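Local coordinates for high-affinity zinc uptake system protein znuA (Streptococcus suis, PDB 3MFQ) that probably captures zinc and related divalent metal ions outside the cell and delivers them to a membrane transporter for uptake, at residues Ser48-Leu53 with Val71-Lys76; Leu58-Gly63 with Ser120-Lys125; Asp146-Trp151 with Asp264-Met269; Lys154-Ile159 with Ala178-Thr183. All blocks are in the same frame, centred on the assembly; numbering follows the deposited sequence.

In the fold
The four contacts follow the two-lobed architecture of cluster 9 metal receptors, whose lobes are joined by one long helix. Interactions 1 and 2 come first along the chain and interlock there, their segments alternating. Strand 58-61, part of interaction 2, carries helices 47-55 and 71-77 on one face and helix 109-123 on the other, and the two centres lie about 14 Å apart. Interactions 3 and 4, with centres about 15 Å apart, both draw on helix 131-156, and interaction 4 falls within the chain span bracketed by interaction 3. Interactions 1 and 4 lie about 38 Å apart between centres, on opposite sides of the chain's centre, so the set runs from one lobe along the connecting helix to the other.

Interaction 1: Ser48-Leu53 with Val71-Lys76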
# COMPACT_ATOMS: atom_id res chain seq x y z
N SER A 48 7.77 7.78 -22.54
CA SER A 48 7.28 6.42 -22.73
C SER A 48 6.04 6.14 -21.89
O SER A 48 5.08 5.53 -22.36
CB SER A 48 8.38 5.40 -22.40
OG SER A 48 8.83 5.57 -21.07
N ASP A 49 6.06 6.61 -20.65
CA ASP A 49 4.91 6.44 -19.76
C ASP A 49 3.67 7.10 -20.34
O ASP A 49 2.66 6.44 -20.57
CB ASP A 49 5.22 7.01 -18.37
CG ASP A 49 6.19 6.16 -17.59
OD1 ASP A 49 6.97 6.72 -16.79
OD2 ASP A 49 6.18 4.92 -17.77
N LEU A 50 3.75 8.40 -20.58
CA LEU A 50 2.64 9.13 -21.18
C LEU A 50 2.17 8.42 -22.44
O LEU A 50 0.98 8.40 -22.75
CB LEU A 50 3.03 10.58 -21.49
CG LEU A 50 3.15 11.55 -20.31
CD1 LEU A 50 1.93 11.48 -19.40
CD2 LEU A 50 4.43 11.32 -19.52
N SER A 51 3.11 7.84 -23.17
CA SER A 51 2.79 7.08 -24.37
C SER A 51 1.92 5.88 -24.03
O SER A 51 0.90 5.64 -24.66
CB SER A 51 4.08 6.62 -25.07
OG SER A 51 3.79 5.83 -26.21
N LYS A 52 2.34 5.13 -23.01
CA LYS A 52 1.59 3.97 -22.54
C LYS A 52 0.15 4.34 -22.19
O LYS A 52 -0.78 3.61 -22.50
CB LYS A 52 2.28 3.37 -21.32
CG LYS A 52 3.68 2.83 -21.58
CD LYS A 52 4.52 2.88 -20.32
CE LYS A 52 5.84 2.12 -20.48
NZ LYS A 52 5.64 0.65 -20.40
N LEU A 53 -0.01 5.48 -21.53
CA LEU A 53 -1.33 5.96 -21.15
C LEU A 53 -2.16 6.26 -22.39
O LEU A 53 -3.35 5.96 -22.45
CB LEU A 53 -1.22 7.23 -20.31
CG LEU A 53 -0.46 7.11 -18.99
CD1 LEU A 53 -0.38 8.46 -18.30
CD2 LEU A 53 -1.14 6.09 -18.08
N VAL A 71 -1.01 13.19 -11.23
CA VAL A 71 -2.43 13.49 -11.05
C VAL A 71 -2.99 14.19 -12.27
O VAL A 71 -4.08 13.87 -12.73
CB VAL A 71 -2.68 14.34 -9.79
CG1 VAL A 71 -2.20 13.61 -8.55
CG2 VAL A 71 -1.99 15.69 -9.91
N GLU A 72 -2.23 15.15 -12.81
CA GLU A 72 -2.67 15.90 -13.98
C GLU A 72 -2.56 15.16 -15.30
O GLU A 72 -2.65 15.76 -16.37
CB GLU A 72 -2.06 17.30 -13.98
CG GLU A 72 -2.81 18.29 -14.86
CD GLU A 72 -1.93 18.90 -15.93
OE1 GLU A 72 -2.11 18.55 -17.12
OE2 GLU A 72 -1.06 19.73 -15.59
N ALA A 73 -2.35 13.86 -15.22
CA ALA A 73 -2.30 13.00 -16.39
C ALA A 73 -3.20 11.79 -16.28
O ALA A 73 -3.81 11.36 -17.25
CB ALA A 73 -0.84 12.57 -16.47
N LEU A 74 -3.29 11.26 -15.06
CA LEU A 74 -4.14 10.12 -14.78
C LEU A 74 -5.59 10.56 -14.72
O LEU A 74 -6.48 9.91 -15.27
CB LEU A 74 -3.74 9.48 -13.46
CG LEU A 74 -2.32 8.92 -13.38
CD1 LEU A 74 -1.92 8.61 -11.95
CD2 LEU A 74 -2.18 7.68 -14.25
N GLU A 75 -5.84 11.69 -14.05
CA GLU A 75 -7.19 12.22 -13.94
C GLU A 75 -7.78 12.51 -15.32
O GLU A 75 -8.99 12.52 -15.50
CB GLU A 75 -7.21 13.49 -13.10
CG GLU A 75 -7.07 13.25 -11.61
CD GLU A 75 -7.29 14.51 -10.80
OE1 GLU A 75 -7.00 15.61 -11.32
OE2 GLU A 75 -7.76 14.41 -9.65
N LYS A 76 -6.90 12.72 -16.28
CA LYS A 76 -7.31 13.09 -17.63
C LYS A 76 -7.72 11.87 -18.43
O LYS A 76 -8.71 11.91 -19.16
CB LYS A 76 -6.17 13.82 -18.35
CG LYS A 76 -6.57 14.45 -19.67
CD LYS A 76 -6.87 15.94 -19.52
CE LYS A 76 -5.62 16.73 -19.14
NZ LYS A 76 -5.89 18.19 -18.93
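No flat group enters the seam where Leu50 and Leu53 of helix 47-55 face Ala73 and Leu74 of helix 71-77; the ring of Tyr61 on strand 58-61 borders it and touches Leu74. The seam itself is made of methyl groups. Leu50 points its CA-CB bond to the flank, yet its CG lies anti to the carbonyl carbon (chi1 -74°), and from there CD1 comes within 4.2 Å of Ala73 CB. One turn further on, Leu53 heads straight across and meets Leu74 tip to tip, CD2 of Leu53 to CD2 of Leu74 at 4.3 Å. The backbones stay well separated, with Leu50 CA 7.9 Å from Ala73 CA and Leu53 CA 8.1 Å from Leu74 CA. Both helices lie on the same face of the parallel sheet, where Leu53 also rests on Val59, so the pair illustrates how two neighbouring helices on one face of an alpha/beta sheet touch through a few side chains above the strand between them. Outside the seam, Asp49 OD1 accepts from Tyr43 OH and Lys46 N. With two apolar touches and no hydrogen bond across it, the contact rests on dispersion and the exclusion of water, which set no strict orientation.

Interaction 2: Leu58-Gly63 with Ser120-Lys125; sequences LVLYHG and SEELQK
Strand 58-61 runs past the last turn of helix 109-123 with Leu58 CA 8.0 Å from Glu122 CA, just before the chain leaves helical geometry at Gln124. Leu58 does most of the touching. Its CG stands anti to the backbone N (chi1 171°), which sends both methyls out to the helix: CD1 lies 3.5 Å from Glu122 OE2, while CD2 lies 3.7 Å from Glu122 O and 3.9 Å from CD2 of Leu123, whose side chain it crosses at about a right angle. Glu122 is bent at chi2 (-60°), so its chain turns across the leucine at a slant, and its CG also meets Leu60 CD2 at 4.5 Å. Such a layer of helix on strand is the everyday joint of a three-layer alpha/beta sandwich: Leu58 and Leu60 project from the face of the parallel sheet opposite to the one that carries helices 47-55 and 71-77. Helix 14-24 shares this face, its Val20 lying against both Leu60 and Leu123. The helix end is tied by Gln124, whose NE2 donates to Ser120 OG at 2.6 Å, the oxygen lying close to the amide plane; Ser120 OG is bonded in turn to Thr138 OG1 of helix 131-156.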
# COMPACT_ATOMS: atom_id res chain seq x y z
N LEU A 58 -7.65 1.30 -21.72
CA LEU A 58 -8.14 1.57 -20.38
C LEU A 58 -6.96 1.85 -19.46
O LEU A 58 -5.96 1.13 -19.49
CB LEU A 58 -8.93 0.36 -19.85
CG LEU A 58 -9.33 0.38 -18.37
CD1 LEU A 58 -10.30 1.52 -18.09
CD2 LEU A 58 -9.94 -0.95 -17.95
N VAL A 59 -7.07 2.90 -18.66
CA VAL A 59 -6.02 3.22 -17.69
C VAL A 59 -6.57 3.16 -16.27
O VAL A 59 -7.58 3.79 -15.96
CB VAL A 59 -5.41 4.61 -17.96
CG1 VAL A 59 -4.43 4.99 -16.86
CG2 VAL A 59 -4.73 4.64 -19.32
N LEU A 60 -5.92 2.38 -15.41
CA LEU A 60 -6.36 2.23 -14.02
C LEU A 60 -5.30 2.70 -13.03
O LEU A 60 -4.12 2.38 -13.18
CB LEU A 60 -6.75 0.78 -13.73
CG LEU A 60 -8.08 0.30 -14.30
CD1 LEU A 60 -8.23 -1.20 -14.14
CD2 LEU A 60 -9.24 1.03 -13.63
N TYR A 61 -5.73 3.45 -12.02
CA TYR A 61 -4.81 3.94 -10.99
C TYR A 61 -5.51 4.08 -9.64
O TYR A 61 -6.73 4.02 -9.55
CB TYR A 61 -4.20 5.28 -11.41
CG TYR A 61 -5.17 6.43 -11.46
CD1 TYR A 61 -6.16 6.49 -12.44
CD2 TYR A 61 -5.10 7.47 -10.54
CE1 TYR A 61 -7.06 7.54 -12.49
CE2 TYR A 61 -5.99 8.52 -10.58
CZ TYR A 61 -6.97 8.56 -11.56
OH TYR A 61 -7.85 9.61 -11.60
N HIS A 62 -4.71 4.25 -8.59
CA HIS A 62 -5.22 4.38 -7.23
C HIS A 62 -6.01 5.67 -7.05
O HIS A 62 -7.20 5.65 -6.76
CB HIS A 62 -4.07 4.35 -6.23
CG HIS A 62 -3.33 3.05 -6.18
ND1 HIS A 62 -2.78 2.47 -7.31
CD2 HIS A 62 -3.04 2.22 -5.15
CE1 HIS A 62 -2.19 1.34 -6.97
NE2 HIS A 62 -2.33 1.17 -5.67
N GLY A 63 -5.32 6.79 -7.22
CA GLY A 63 -5.91 8.09 -6.95
C GLY A 63 -5.42 8.62 -5.62
O GLY A 63 -4.37 8.20 -5.13
N SER A 120 -13.36 -4.32 -11.71
CA SER A 120 -14.19 -5.32 -12.35
C SER A 120 -15.13 -4.69 -13.37
O SER A 120 -15.22 -5.14 -14.51
CB SER A 120 -14.99 -6.08 -11.30
OG SER A 120 -15.80 -7.07 -11.90
N GLU A 121 -15.82 -3.63 -12.95
CA GLU A 121 -16.82 -2.98 -13.79
C GLU A 121 -16.21 -2.23 -14.97
O GLU A 121 -16.91 -1.82 -15.89
CB GLU A 121 -17.69 -2.05 -12.95
CG GLU A 121 -18.23 -2.70 -11.69
CD GLU A 121 -19.31 -1.88 -11.01
OE1 GLU A 121 -19.79 -2.28 -9.93
OE2 GLU A 121 -19.68 -0.82 -11.57
N GLU A 122 -14.89 -2.04 -14.92
CA GLU A 122 -14.18 -1.39 -16.01
C GLU A 122 -13.62 -2.40 -17.00
O GLU A 122 -13.47 -2.11 -18.19
CB GLU A 122 -13.06 -0.50 -15.47
CG GLU A 122 -13.53 0.83 -14.93
CD GLU A 122 -14.23 1.67 -15.98
OE1 GLU A 122 -15.46 1.87 -15.86
OE2 GLU A 122 -13.56 2.12 -16.93
N LEU A 123 -13.29 -3.59 -16.50
CA LEU A 123 -12.86 -4.67 -17.38
C LEU A 123 -14.08 -5.26 -18.06
O LEU A 123 -14.06 -5.51 -19.26
CB LEU A 123 -12.05 -5.71 -16.60
CG LEU A 123 -10.72 -5.16 -16.06
CD1 LEU A 123 -10.05 -6.14 -15.09
CD2 LEU A 123 -9.76 -4.80 -17.18
N GLN A 124 -15.16 -5.49 -17.30
CA GLN A 124 -16.46 -5.64 -17.91
C GLN A 124 -16.63 -4.29 -18.55
O GLN A 124 -16.03 -3.33 -18.09
CB GLN A 124 -17.54 -5.85 -16.86
CG GLN A 124 -17.23 -6.90 -15.83
CD GLN A 124 -18.29 -6.96 -14.76
OE1 GLN A 124 -19.48 -7.04 -15.06
NE2 GLN A 124 -17.87 -6.92 -13.50
N LYS A 125 -17.47 -4.20 -19.58
CA LYS A 125 -17.62 -2.97 -20.37
C LYS A 125 -16.40 -2.70 -21.25
O LYS A 125 -16.40 -1.77 -22.05
CB LYS A 125 -17.59 -1.73 -19.47
CG LYS A 125 -17.37 -0.40 -20.21
CD LYS A 125 -17.28 0.78 -19.25
CE LYS A 125 -18.59 0.96 -18.53
NZ LYS A 125 -18.58 2.20 -17.71

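Interaction 3: Asp146-Trp151 with Asp264-Met269; sequences DDLHAW and DTFIDM
The turn that presents Phe266 and Ile267 to Leu148 is closed by a backbone bond, Met269 N to Thr265 O at 2.8 Å. It opens helix 266-281, which packs here on helix 131-156, the long helix that joins the two lobes in this family of metal receptors. Thr265 is the N-cap, although its capping bond, Asp268 N to Thr265 OG1 at 3.5 Å, is weak; Asp18 OD2 of helix 14-24 accepts from Phe266 N, in the first turn. Across the contact everything converges on one leucine. Leu148 CG lies anti to the backbone N (chi1 175°), which aims the fork of its two methyls at the opposing helix, and there it and Ile267 run antiparallel alongside each other. The fork receives the branched isoleucine, with CD1 of Leu148 3.8 Å from CG2 of Ile267 and CD2 of Leu148 3.9 Å from both Ile267 CG1 and CG2. Other walls are supplied by Tyr141 and Gln144, against Ile267, and by Tyr112, which stacks on the ring of Phe266. Phe266 adds a looser touch of its own: although its CA-CB bond points to the flank, the ring comes nearer, with CE2 4.3 Å from Leu148 CD2, which meets it obliquely.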
# COMPACT_ATOMS: atom_id res chain seq x y z
N ASP A 146 -12.31 -11.72 1.56
CA ASP A 146 -13.09 -11.98 2.77
C ASP A 146 -12.34 -12.92 3.71
O ASP A 146 -12.11 -12.61 4.87
CB ASP A 146 -14.45 -12.57 2.41
CG ASP A 146 -15.30 -11.63 1.58
OD1 ASP A 146 -16.23 -12.11 0.90
OD2 ASP A 146 -15.03 -10.41 1.60
N ASP A 147 -11.97 -14.09 3.18
CA ASP A 147 -11.22 -15.08 3.94
C ASP A 147 -9.94 -14.45 4.49
O ASP A 147 -9.55 -14.72 5.63
CB ASP A 147 -10.87 -16.28 3.06
CG ASP A 147 -12.10 -16.92 2.43
OD1 ASP A 147 -11.93 -17.71 1.48
OD2 ASP A 147 -13.23 -16.62 2.88
N LEU A 148 -9.31 -13.61 3.68
CA LEU A 148 -8.08 -12.94 4.07
C LEU A 148 -8.26 -12.09 5.33
O LEU A 148 -7.44 -12.14 6.24
CB LEU A 148 -7.57 -12.06 2.92
CG LEU A 148 -6.35 -11.19 3.23
CD1 LEU A 148 -5.18 -12.04 3.71
CD2 LEU A 148 -5.96 -10.35 2.02
N HIS A 149 -9.35 -11.32 5.37
CA HIS A 149 -9.62 -10.46 6.51
C HIS A 149 -9.73 -11.28 7.80
O HIS A 149 -9.26 -10.85 8.85
CB HIS A 149 -10.89 -9.64 6.30
CG HIS A 149 -11.15 -8.64 7.38
ND1 HIS A 149 -10.81 -7.31 7.26
CD2 HIS A 149 -11.72 -8.77 8.60
CE1 HIS A 149 -11.16 -6.67 8.36
NE2 HIS A 149 -11.71 -7.53 9.19
N ALA A 150 -10.34 -12.45 7.69
CA ALA A 150 -10.47 -13.34 8.84
C ALA A 150 -9.11 -13.89 9.25
O ALA A 150 -8.84 -14.09 10.43
CB ALA A 150 -11.43 -14.47 8.52
N TRP A 151 -8.25 -14.13 8.26
CA TRP A 151 -6.92 -14.66 8.51
C TRP A 151 -6.07 -13.66 9.28
O TRP A 151 -5.41 -14.01 10.26
CB TRP A 151 -6.24 -14.99 7.18
CG TRP A 151 -4.87 -15.61 7.32
CD1 TRP A 151 -4.58 -16.94 7.40
CD2 TRP A 151 -3.62 -14.91 7.39
NE1 TRP A 151 -3.22 -17.11 7.52
CE2 TRP A 151 -2.61 -15.89 7.51
CE3 TRP A 151 -3.26 -13.56 7.36
CZ2 TRP A 151 -1.26 -15.56 7.61
CZ3 TRP A 151 -1.92 -13.24 7.45
CH2 TRP A 151 -0.94 -14.23 7.58
N ASP A 264 4.70 -11.39 -4.01
CA ASP A 264 4.26 -11.42 -5.40
C ASP A 264 2.89 -10.79 -5.61
O ASP A 264 2.77 -9.74 -6.24
CB ASP A 264 4.25 -12.87 -5.91
CG ASP A 264 3.79 -12.98 -7.34
OD1 ASP A 264 4.14 -12.09 -8.14
OD2 ASP A 264 3.09 -13.96 -7.66
N THR A 265 1.86 -11.44 -5.09
CA THR A 265 0.50 -10.95 -5.25
C THR A 265 0.08 -10.14 -4.04
O THR A 265 0.82 -10.04 -3.06
CB THR A 265 -0.50 -12.11 -5.46
OG1 THR A 265 -0.68 -12.81 -4.22
CG2 THR A 265 0.02 -13.07 -6.51
N PHE A 266 -1.12 -9.56 -4.11
CA PHE A 266 -1.61 -8.69 -3.05
C PHE A 266 -1.85 -9.45 -1.75
O PHE A 266 -1.35 -9.06 -0.69
CB PHE A 266 -2.89 -7.98 -3.49
CG PHE A 266 -3.58 -7.24 -2.39
CD1 PHE A 266 -3.17 -5.96 -2.04
CD2 PHE A 266 -4.63 -7.81 -1.69
CE1 PHE A 266 -3.80 -5.27 -1.02
CE2 PHE A 266 -5.26 -7.13 -0.67
CZ PHE A 266 -4.85 -5.86 -0.33
N ILE A 267 -2.63 -10.52 -1.83
CA ILE A 267 -2.96 -11.30 -0.64
C ILE A 267 -1.71 -11.88 0.01
O ILE A 267 -1.62 -11.96 1.23
CB ILE A 267 -3.94 -12.44 -0.97
CG1 ILE A 267 -5.26 -11.87 -1.49
CG2 ILE A 267 -4.19 -13.30 0.26
CD1 ILE A 267 -6.31 -12.92 -1.75
N ASP A 268 -0.74 -12.28 -0.81
CA ASP A 268 0.52 -12.80 -0.30
C ASP A 268 1.35 -11.70 0.33
O ASP A 268 1.94 -11.88 1.39
CB ASP A 268 1.30 -13.52 -1.40
CG ASP A 268 0.64 -14.83 -1.82
OD1 ASP A 268 -0.28 -15.28 -1.11
OD2 ASP A 268 1.06 -15.40 -2.85
N MET A 269 1.40 -10.54 -0.33
CA MET A 269 2.07 -9.38 0.23
C MET A 269 1.47 -9.06 1.59
O MET A 269 2.18 -8.64 2.51
CB MET A 269 1.94 -8.18 -0.70
CG MET A 269 2.46 -6.87 -0.13
SD MET A 269 1.28 -6.05 0.97
CE MET A 269 -0.02 -5.62 -0.18

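Interaction 4: Lys154-Ile159 with Ala178-Thr183; sequences KELSVI and ASYDFT
Near the end of helix 131-156, a type I turn runs from Leu156 to Ile159, closed by Ile159 N donating to Leu156 O at 2.8 Å; facing it, the chain leaves helix 174-179, turns through Tyr180 and a left-handed Asp181, and straightens at Phe182 before strand 183-185. Leu156 and Tyr180 are the closest pair of backbones, their CA atoms 7.9 Å apart. The turn sets Leu156 and Ile159 side by side on the inner surface, while outside it Ser157 OG donates to Lys154 O at 2.8 Å from above the carbonyl plane. Leu156 reaches both aromatic residues. Its CD2 sits 3.7 Å from Tyr180 CB and touches the root of that ring obliquely, and its CG lies 4.1 Å from Phe182 CE1. Ile159 comes to the far end of Phe182, where CD1 meets CZ at 4.2 Å, at the ring edge and near its plane. Beyond its root, the ring of Tyr180 continues to His149 and to Tyr270 of helix 266-281. Val274 of that helix covers Leu156, and Leu281 covers Ile159. The site is thus a junction, where the end of the connecting helix meets a helix-to-strand link of the second lobe; Thr183 already pairs by backbone bonds with Arg164 and Leu166. Four buried, largely apolar side chains and no hydrogen bond between the segments imply an adhesion that is hydrophobic, resting on shape and the exclusion of water.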
# COMPACT_ATOMS: atom_id res chain seq x y z
N LYS A 154 -7.36 -13.37 13.05
CA LYS A 154 -6.91 -14.49 13.86
C LYS A 154 -5.40 -14.43 14.05
O LYS A 154 -4.88 -14.77 15.11
CB LYS A 154 -7.31 -15.82 13.21
CG LYS A 154 -6.82 -17.06 13.95
CD LYS A 154 -7.54 -18.32 13.48
CE LYS A 154 -9.03 -18.27 13.79
NZ LYS A 154 -9.81 -19.32 13.07
N GLU A 155 -4.70 -13.98 13.01
CA GLU A 155 -3.25 -13.92 13.03
C GLU A 155 -2.75 -12.85 14.00
O GLU A 155 -1.80 -13.08 14.76
CB GLU A 155 -2.71 -13.67 11.63
CG GLU A 155 -1.26 -14.08 11.42
CD GLU A 155 -1.08 -15.58 11.28
OE1 GLU A 155 -2.10 -16.29 11.16
OE2 GLU A 155 0.08 -16.04 11.27
N LEU A 156 -3.39 -11.69 13.98
CA LEU A 156 -2.98 -10.56 14.82
C LEU A 156 -3.39 -10.73 16.27
O LEU A 156 -2.76 -10.17 17.17
CB LEU A 156 -3.57 -9.26 14.26
CG LEU A 156 -2.67 -8.42 13.36
CD1 LEU A 156 -1.74 -9.28 12.54
CD2 LEU A 156 -3.51 -7.51 12.47
N SER A 157 -4.46 -11.49 16.50
CA SER A 157 -5.03 -11.65 17.84
C SER A 157 -4.02 -12.22 18.83
O SER A 157 -4.31 -12.34 20.02
CB SER A 157 -6.25 -12.57 17.79
OG SER A 157 -5.86 -13.91 17.55
N VAL A 158 -2.84 -12.57 18.34
CA VAL A 158 -1.81 -13.15 19.19
C VAL A 158 -0.89 -12.08 19.77
O VAL A 158 -0.05 -12.37 20.62
CB VAL A 158 -0.98 -14.20 18.43
CG1 VAL A 158 0.36 -13.61 18.00
CG2 VAL A 158 -0.78 -15.44 19.28
N ILE A 159 -1.05 -10.85 19.30
CA ILE A 159 -0.21 -9.74 19.76
C ILE A 159 -0.88 -8.96 20.89
O ILE A 159 -1.99 -8.45 20.73
CB ILE A 159 0.15 -8.78 18.61
CG1 ILE A 159 0.91 -9.53 17.52
CG2 ILE A 159 0.97 -7.61 19.13
CD1 ILE A 159 1.30 -8.67 16.34
N ALA A 178 -6.26 1.15 11.80
CA ALA A 178 -7.66 1.44 12.05
C ALA A 178 -8.50 0.17 11.95
O ALA A 178 -9.55 0.07 12.58
CB ALA A 178 -8.17 2.49 11.08
N SER A 179 -8.05 -0.78 11.15
CA SER A 179 -8.82 -2.00 10.92
C SER A 179 -8.64 -3.04 12.02
O SER A 179 -9.52 -3.87 12.24
CB SER A 179 -8.47 -2.60 9.55
OG SER A 179 -8.71 -1.67 8.51
N TYR A 180 -7.50 -2.99 12.72
CA TYR A 180 -7.18 -4.02 13.70
C TYR A 180 -6.66 -3.46 15.00
O TYR A 180 -5.68 -3.95 15.55
CB TYR A 180 -6.16 -4.99 13.11
CG TYR A 180 -6.51 -5.39 11.71
CD1 TYR A 180 -7.31 -6.49 11.45
CD2 TYR A 180 -6.07 -4.63 10.63
CE1 TYR A 180 -7.64 -6.84 10.16
CE2 TYR A 180 -6.39 -4.97 9.35
CZ TYR A 180 -7.18 -6.07 9.11
OH TYR A 180 -7.51 -6.42 7.83
N ASP A 181 -7.33 -2.43 15.51
CA ASP A 181 -6.99 -1.87 16.81
C ASP A 181 -5.48 -1.75 16.98
O ASP A 181 -4.90 -2.36 17.89
CB ASP A 181 -7.58 -2.74 17.92
CG ASP A 181 -7.47 -2.10 19.28
OD1 ASP A 181 -7.73 -0.88 19.38
OD2 ASP A 181 -7.13 -2.81 20.24
N PHE A 182 -4.85 -0.97 16.11
CA PHE A 182 -3.41 -0.77 16.17
C PHE A 182 -3.04 0.70 16.22
O PHE A 182 -3.83 1.57 15.84
CB PHE A 182 -2.74 -1.42 14.96
CG PHE A 182 -1.97 -2.66 15.29
CD1 PHE A 182 -2.60 -3.89 15.29
CD2 PHE A 182 -0.63 -2.59 15.61
CE1 PHE A 182 -1.89 -5.03 15.59
CE2 PHE A 182 0.08 -3.72 15.91
CZ PHE A 182 -0.55 -4.95 15.90
N THR A 183 -1.83 0.98 16.70
CA THR A 183 -1.30 2.34 16.75
C THR A 183 -0.04 2.44 15.91
O THR A 183 0.90 1.66 16.10
CB THR A 183 -0.98 2.76 18.19
OG1 THR A 183 -2.19 2.82 18.96
CG2 THR A 183 -0.32 4.13 18.21